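Local coordinates for protein purine nucleoside phosphorylase (Grouper iridovirus, PDB 3KHS) that probably catalyses the phosphorolysis of purine nucleosides in purine salvage, as a trimeric member of the PNP/MTAP phosphorylase family, at residues 93-101 against 220-230. Residues are numbered along the deposited sequence; the frame is centred on the assembly and turned at random.
Sequences ATFPMRVFK and PETIVAKHGGM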
ATOM      1  N   ALA B  93       1.993 -14.147   8.083  1.00 34.13           N
ATOM      2  CA  ALA B  93       1.663 -13.736   9.453  1.00 37.30           C
ATOM      3  C   ALA B  93       0.292 -14.213   9.872  1.00 34.06           C
ATOM      4  O   ALA B  93      -0.041 -14.193  11.044  1.00 26.22           O
ATOM      5  CB  ALA B  93       1.719 -12.182   9.609  1.00 31.93           C
ATOM      6  N   THR B  94      -0.522 -14.620   8.912  1.00 34.29           N
ATOM      7  CA  THR B  94      -1.854 -15.081   9.266  1.00 34.56           C
ATOM      8  C   THR B  94      -1.977 -16.599   9.126  1.00 35.91           C
ATOM      9  O   THR B  94      -3.091 -17.145   9.090  1.00 34.42           O
ATOM     10  CB  THR B  94      -2.964 -14.387   8.402  1.00 31.03           C
ATOM     11  OG1 THR B  94      -2.739 -14.640   7.012  1.00 21.64           O
ATOM     12  CG2 THR B  94      -2.994 -12.905   8.661  1.00 28.05           C
ATOM     13  N   PHE B  95      -0.835 -17.275   9.054  1.00 36.36           N
ATOM     14  CA  PHE B  95      -0.805 -18.733   8.925  1.00 35.13           C
ATOM     15  C   PHE B  95      -1.390 -19.387  10.185  1.00 35.81           C
ATOM     16  O   PHE B  95      -2.098 -20.383  10.105  1.00 34.73           O
ATOM     17  CB  PHE B  95       0.629 -19.233   8.689  1.00 29.81           C
ATOM     18  CG  PHE B  95       0.738 -20.726   8.582  1.00 27.60           C
ATOM     19  CD1 PHE B  95       0.189 -21.401   7.499  1.00 30.15           C
ATOM     20  CD2 PHE B  95       1.332 -21.463   9.602  1.00 28.52           C
ATOM     21  CE1 PHE B  95       0.217 -22.789   7.418  1.00 28.82           C
ATOM     22  CE2 PHE B  95       1.369 -22.840   9.544  1.00 25.18           C
ATOM     23  CZ  PHE B  95       0.811 -23.514   8.447  1.00 27.92           C
ATOM     24  N   PRO B  96      -1.094 -18.832  11.368  1.00 37.15           N
ATOM     25  CA  PRO B  96      -1.648 -19.441  12.587  1.00 32.78           C
ATOM     26  C   PRO B  96      -3.187 -19.417  12.601  1.00 34.47           C
ATOM     27  O   PRO B  96      -3.815 -20.281  13.209  1.00 38.55           O
ATOM     28  CB  PRO B  96      -1.015 -18.614  13.710  1.00 29.60           C
ATOM     29  CG  PRO B  96       0.308 -18.169  13.114  1.00 27.14           C
ATOM     30  CD  PRO B  96      -0.104 -17.787  11.693  1.00 30.28           C
ATOM     31  N   MET B  97      -3.802 -18.449  11.926  1.00 33.61           N
ATOM     32  CA  MET B  97      -5.265 -18.413  11.873  1.00 39.02           C
ATOM     33  C   MET B  97      -5.780 -19.568  11.024  1.00 39.38           C
ATOM     34  O   MET B  97      -6.861 -20.119  11.293  1.00 40.51           O
ATOM     35  CB  MET B  97      -5.811 -17.112  11.264  1.00 34.24           C
ATOM     36  CG  MET B  97      -5.836 -15.918  12.204  1.00 35.14           C
ATOM     37  SD  MET B  97      -6.726 -16.177  13.722  1.00 37.97           S
ATOM     38  CE  MET B  97      -5.356 -16.539  14.866  1.00 31.54           C
ATOM     39  N   ARG B  98      -5.033 -19.911   9.979  1.00 35.82           N
ATOM     40  CA  ARG B  98      -5.442 -21.016   9.133  1.00 38.36           C
ATOM     41  C   ARG B  98      -5.273 -22.298   9.961  1.00 39.30           C
ATOM     42  O   ARG B  98      -6.095 -23.204   9.883  1.00 40.73           O
ATOM     43  CB  ARG B  98      -4.608 -21.036   7.848  1.00 35.55           C
ATOM     44  CG  ARG B  98      -4.914 -19.866   6.928  1.00 37.65           C
ATOM     45  CD  ARG B  98      -4.189 -19.959   5.583  1.00 35.11           C
ATOM     46  NE  ARG B  98      -4.562 -18.868   4.671  1.00 42.57           N
ATOM     47  CZ  ARG B  98      -4.102 -17.614   4.755  1.00 40.16           C
ATOM     48  NH1 ARG B  98      -3.250 -17.285   5.702  1.00 28.22           N
ATOM     49  NH2 ARG B  98      -4.500 -16.685   3.892  1.00 39.87           N
ATOM     50  N   VAL B  99      -4.227 -22.344  10.780  1.00 34.87           N
ATOM     51  CA  VAL B  99      -3.993 -23.497  11.645  1.00 34.28           C
ATOM     52  C   VAL B  99      -5.165 -23.613  12.651  1.00 36.73           C
ATOM     53  O   VAL B  99      -5.722 -24.693  12.844  1.00 37.27           O
ATOM     54  CB  VAL B  99      -2.637 -23.348  12.375  1.00 29.62           C
ATOM     55  CG1 VAL B  99      -2.470 -24.400  13.424  1.00 33.86           C
ATOM     56  CG2 VAL B  99      -1.488 -23.426  11.357  1.00 26.04           C
ATOM     57  N   PHE B 100      -5.531 -22.500  13.286  1.00 35.97           N
ATOM     58  CA  PHE B 100      -6.655 -22.493  14.215  1.00 37.62           C
ATOM     59  C   PHE B 100      -7.853 -23.159  13.555  1.00 37.64           C
ATOM     60  O   PHE B 100      -8.480 -24.017  14.145  1.00 43.20           O
ATOM     61  CB  PHE B 100      -7.053 -21.062  14.590  1.00 35.18           C
ATOM     62  CG  PHE B 100      -6.364 -20.530  15.827  1.00 29.61           C
ATOM     63  CD1 PHE B 100      -5.140 -21.027  16.228  1.00 31.29           C
ATOM     64  CD2 PHE B 100      -6.917 -19.489  16.539  1.00 25.61           C
ATOM     65  CE1 PHE B 100      -4.486 -20.500  17.299  1.00 33.69           C
ATOM     66  CE2 PHE B 100      -6.264 -18.940  17.633  1.00 21.87           C
ATOM     67  CZ  PHE B 100      -5.054 -19.440  18.011  1.00 32.62           C
ATOM     68  N   LYS B 101      -8.171 -22.760  12.330  1.00 37.45           N
ATOM     69  CA  LYS B 101      -9.304 -23.337  11.626  1.00 39.36           C
ATOM     70  C   LYS B 101      -9.145 -24.849  11.459  1.00 43.75           C
ATOM     71  O   LYS B 101     -10.061 -25.617  11.754  1.00 38.96           O
ATOM     72  CB  LYS B 101      -9.463 -22.711  10.243  1.00 39.53           C
ATOM     73  CG  LYS B 101     -10.630 -23.269   9.428  1.00 42.22           C
ATOM     74  CD  LYS B 101     -10.348 -23.161   7.946  1.00 47.67           C
ATOM     75  CE  LYS B 101     -11.624 -23.128   7.107  1.00 51.39           C
ATOM     76  NZ  LYS B 101     -12.610 -24.122   7.569  1.00 44.06           N
ATOM     77  N   PRO B 220      -5.603  -8.233   9.556  1.00 27.48           N
ATOM     78  CA  PRO B 220      -5.398  -9.298   8.587  1.00 25.90           C
ATOM     79  C   PRO B 220      -5.748 -10.653   9.189  1.00 30.21           C
ATOM     80  O   PRO B 220      -6.175 -11.539   8.471  1.00 35.16           O
ATOM     81  CB  PRO B 220      -3.906  -9.171   8.207  1.00 21.34           C
ATOM     82  CG  PRO B 220      -3.317  -8.611   9.416  1.00 22.18           C
ATOM     83  CD  PRO B 220      -4.332  -7.543   9.810  1.00 25.12           C
ATOM     84  N   GLU B 221      -5.574 -10.813  10.495  1.00 26.31           N
ATOM     85  CA  GLU B 221      -5.900 -12.072  11.134  1.00 33.63           C
ATOM     86  C   GLU B 221      -7.412 -12.335  11.149  1.00 37.87           C
ATOM     87  O   GLU B 221      -7.848 -13.473  10.943  1.00 41.06           O
ATOM     88  CB  GLU B 221      -5.354 -12.107  12.550  1.00 32.29           C
ATOM     89  CG  GLU B 221      -3.837 -12.195  12.623  1.00 24.73           C
ATOM     90  CD  GLU B 221      -3.304 -11.414  13.808  1.00 35.24           C
ATOM     91  OE1 GLU B 221      -3.004 -10.207  13.648  1.00 33.17           O
ATOM     92  OE2 GLU B 221      -3.216 -11.998  14.908  1.00 39.29           O
ATOM     93  N   THR B 222      -8.214 -11.300  11.385  1.00 32.61           N
ATOM     94  CA  THR B 222      -9.666 -11.492  11.398  1.00 33.42           C
ATOM     95  C   THR B 222     -10.204 -11.651   9.982  1.00 32.01           C
ATOM     96  O   THR B 222     -11.252 -12.256   9.773  1.00 34.31           O
ATOM     97  CB  THR B 222     -10.413 -10.322  12.098  1.00 29.46           C
ATOM     98  OG1 THR B 222     -10.199  -9.098  11.366  1.00 34.36           O
ATOM     99  CG2 THR B 222      -9.898 -10.163  13.520  1.00 22.22           C
ATOM    100  N   ILE B 223      -9.501 -11.103   9.001  1.00 31.69           N
ATOM    101  CA  ILE B 223      -9.957 -11.269   7.626  1.00 33.82           C
ATOM    102  C   ILE B 223      -9.861 -12.763   7.286  1.00 32.02           C
ATOM    103  O   ILE B 223     -10.757 -13.332   6.684  1.00 33.30           O
ATOM    104  CB  ILE B 223      -9.065 -10.530   6.608  1.00 32.98           C
ATOM    105  CG1 ILE B 223      -9.257  -9.018   6.727  1.00 26.97           C
ATOM    106  CG2 ILE B 223      -9.386 -11.034   5.184  1.00 26.17           C
ATOM    107  CD1 ILE B 223      -8.301  -8.243   5.828  1.00 22.15           C
ATOM    108  N   VAL B 224      -8.748 -13.375   7.666  1.00 34.44           N
ATOM    109  CA  VAL B 224      -8.503 -14.779   7.395  1.00 34.66           C
ATOM    110  C   VAL B 224      -9.406 -15.681   8.250  1.00 36.87           C
ATOM    111  O   VAL B 224      -9.973 -16.641   7.749  1.00 36.72           O
ATOM    112  CB  VAL B 224      -7.028 -15.092   7.626  1.00 32.95           C
ATOM    113  CG1 VAL B 224      -6.791 -16.590   7.534  1.00 30.07           C
ATOM    114  CG2 VAL B 224      -6.182 -14.301   6.608  1.00 24.45           C
ATOM    115  N   ALA B 225      -9.548 -15.356   9.524  1.00 34.80           N
ATOM    116  CA  ALA B 225     -10.400 -16.113  10.422  1.00 36.45           C
ATOM    117  C   ALA B 225     -11.834 -16.142   9.855  1.00 37.26           C
ATOM    118  O   ALA B 225     -12.450 -17.202   9.686  1.00 36.37           O
ATOM    119  CB  ALA B 225     -10.395 -15.441  11.783  1.00 30.07           C
ATOM    120  N   LYS B 226     -12.345 -14.956   9.549  1.00 39.07           N
ATOM    121  CA  LYS B 226     -13.698 -14.799   9.033  1.00 37.20           C
ATOM    122  C   LYS B 226     -13.890 -15.605   7.775  1.00 38.96           C
ATOM    123  O   LYS B 226     -14.924 -16.235   7.574  1.00 39.13           O
ATOM    124  CB  LYS B 226     -13.986 -13.339   8.716  1.00 39.90           C
ATOM    125  CG  LYS B 226     -15.474 -13.030   8.554  1.00 42.86           C
ATOM    126  CD  LYS B 226     -16.225 -13.265   9.862  1.00 41.38           C
ATOM    127  CE  LYS B 226     -17.692 -13.480   9.592  1.00 50.84           C
ATOM    128  NZ  LYS B 226     -18.278 -12.309   8.908  1.00 52.79           N
ATOM    129  N   HIS B 227     -12.883 -15.563   6.917  1.00 36.86           N
ATOM    130  CA  HIS B 227     -12.918 -16.275   5.667  1.00 34.12           C
ATOM    131  C   HIS B 227     -12.946 -17.774   5.928  1.00 36.83           C
ATOM    132  O   HIS B 227     -13.529 -18.521   5.157  1.00 39.06           O
ATOM    133  CB  HIS B 227     -11.701 -15.873   4.835  1.00 32.70           C
ATOM    134  CG  HIS B 227     -11.442 -16.761   3.657  1.00 35.13           C
ATOM    135  ND1 HIS B 227     -10.728 -17.938   3.755  1.00 35.65           N
ATOM    136  CD2 HIS B 227     -11.803 -16.648   2.354  1.00 33.79           C
ATOM    137  CE1 HIS B 227     -10.660 -18.510   2.564  1.00 35.67           C
ATOM    138  NE2 HIS B 227     -11.305 -17.746   1.697  1.00 40.71           N
ATOM    139  N   GLY B 228     -12.322 -18.196   7.027  1.00 38.64           N
ATOM    140  CA  GLY B 228     -12.274 -19.601   7.383  1.00 40.07           C
ATOM    141  C   GLY B 228     -13.467 -20.040   8.202  1.00 39.56           C
ATOM    142  O   GLY B 228     -13.419 -21.048   8.886  1.00 41.43           O
ATOM    143  N   GLY B 229     -14.531 -19.255   8.151  1.00 40.54           N
ATOM    144  CA  GLY B 229     -15.743 -19.572   8.879  1.00 39.42           C
ATOM    145  C   GLY B 229     -15.724 -19.410  10.386  1.00 43.63           C
ATOM    146  O   GLY B 229     -16.635 -19.882  11.066  1.00 48.23           O
ATOM    147  N   MET B 230     -14.714 -18.758  10.942  1.00 43.21           N
ATOM    148  CA  MET B 230     -14.688 -18.607  12.398  1.00 42.61           C
ATOM    149  C   MET B 230     -15.265 -17.262  12.800  1.00 42.56           C
ATOM    150  O   MET B 230     -15.304 -16.328  11.995  1.00 38.77           O
ATOM    151  CB  MET B 230     -13.256 -18.766  12.948  1.00 41.02           C
ATOM    152  CG  MET B 230     -12.677 -20.187  12.853  1.00 32.05           C
ATOM    153  SD  MET B 230     -10.919 -20.321  13.300  1.00 42.08           S
ATOM    154  CE  MET B 230     -10.231 -19.232  12.042  1.00 25.37           C
TER
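Val224 is the main bump of helix 220-227, and it fits a hollow walled by Thr94, Met97 and Arg98. Its two methyls share the work. Val224 CG2 lies 3.5 Å from Thr94 OG1; Val224 CG1 touches Met97 CB, lies 3.8 Å from Arg98 CG and sits over the centre of one guanidinium face. The Arg98 chain runs extended from CG to NE, and two bonds hold its guanidinium plane under Val224 CG1: Arg98 NH1 donates to Thr94 OG1 (3.0 Å), four residues earlier, the oxygen tilted 20° out of the plane, and NH2 is bound by the carbonyl of Pro143. Thr94 OG1 also meets the carbonyl of Ala90. One turn back toward the N-terminal end of helix 220-227, Thr94 CG2 settles beside the Pro220 carbonyl and the Glu221 CG. The carboxylate of Glu221 leads off to a salt bridge with Arg81. Met97 supplies the return bump, CG and SD sitting between Glu221 and Ala225: Met97 CG lies 3.4 Å from Glu221 O, and Met97 SD passes Ala225 CB at 4.2 Å. Bends at chi2 and chi3 carry CE over one face of the Phe100 ring, toward its rim. Beyond the helix end, a Schellman motif with Gly229 at C-prime swings the chain round. Where the backbones diverge toward Lys101 and Gly228, the bent Met230 thioether lies against Phe100 CB and Lys101 CB, with Met230 CE 3.6 Å from Met97 O. Lys101 stretches across bare Gly228, Lys101 CE 3.3 Å from Gly228 O. The axes, 8.9 Å apart, cross at -28°. This near-parallel, largely buried helix pair packs against strands 73-79 and 131-134, part of the helical layer around the mixed sheet of the alpha/beta phosphorylase fold.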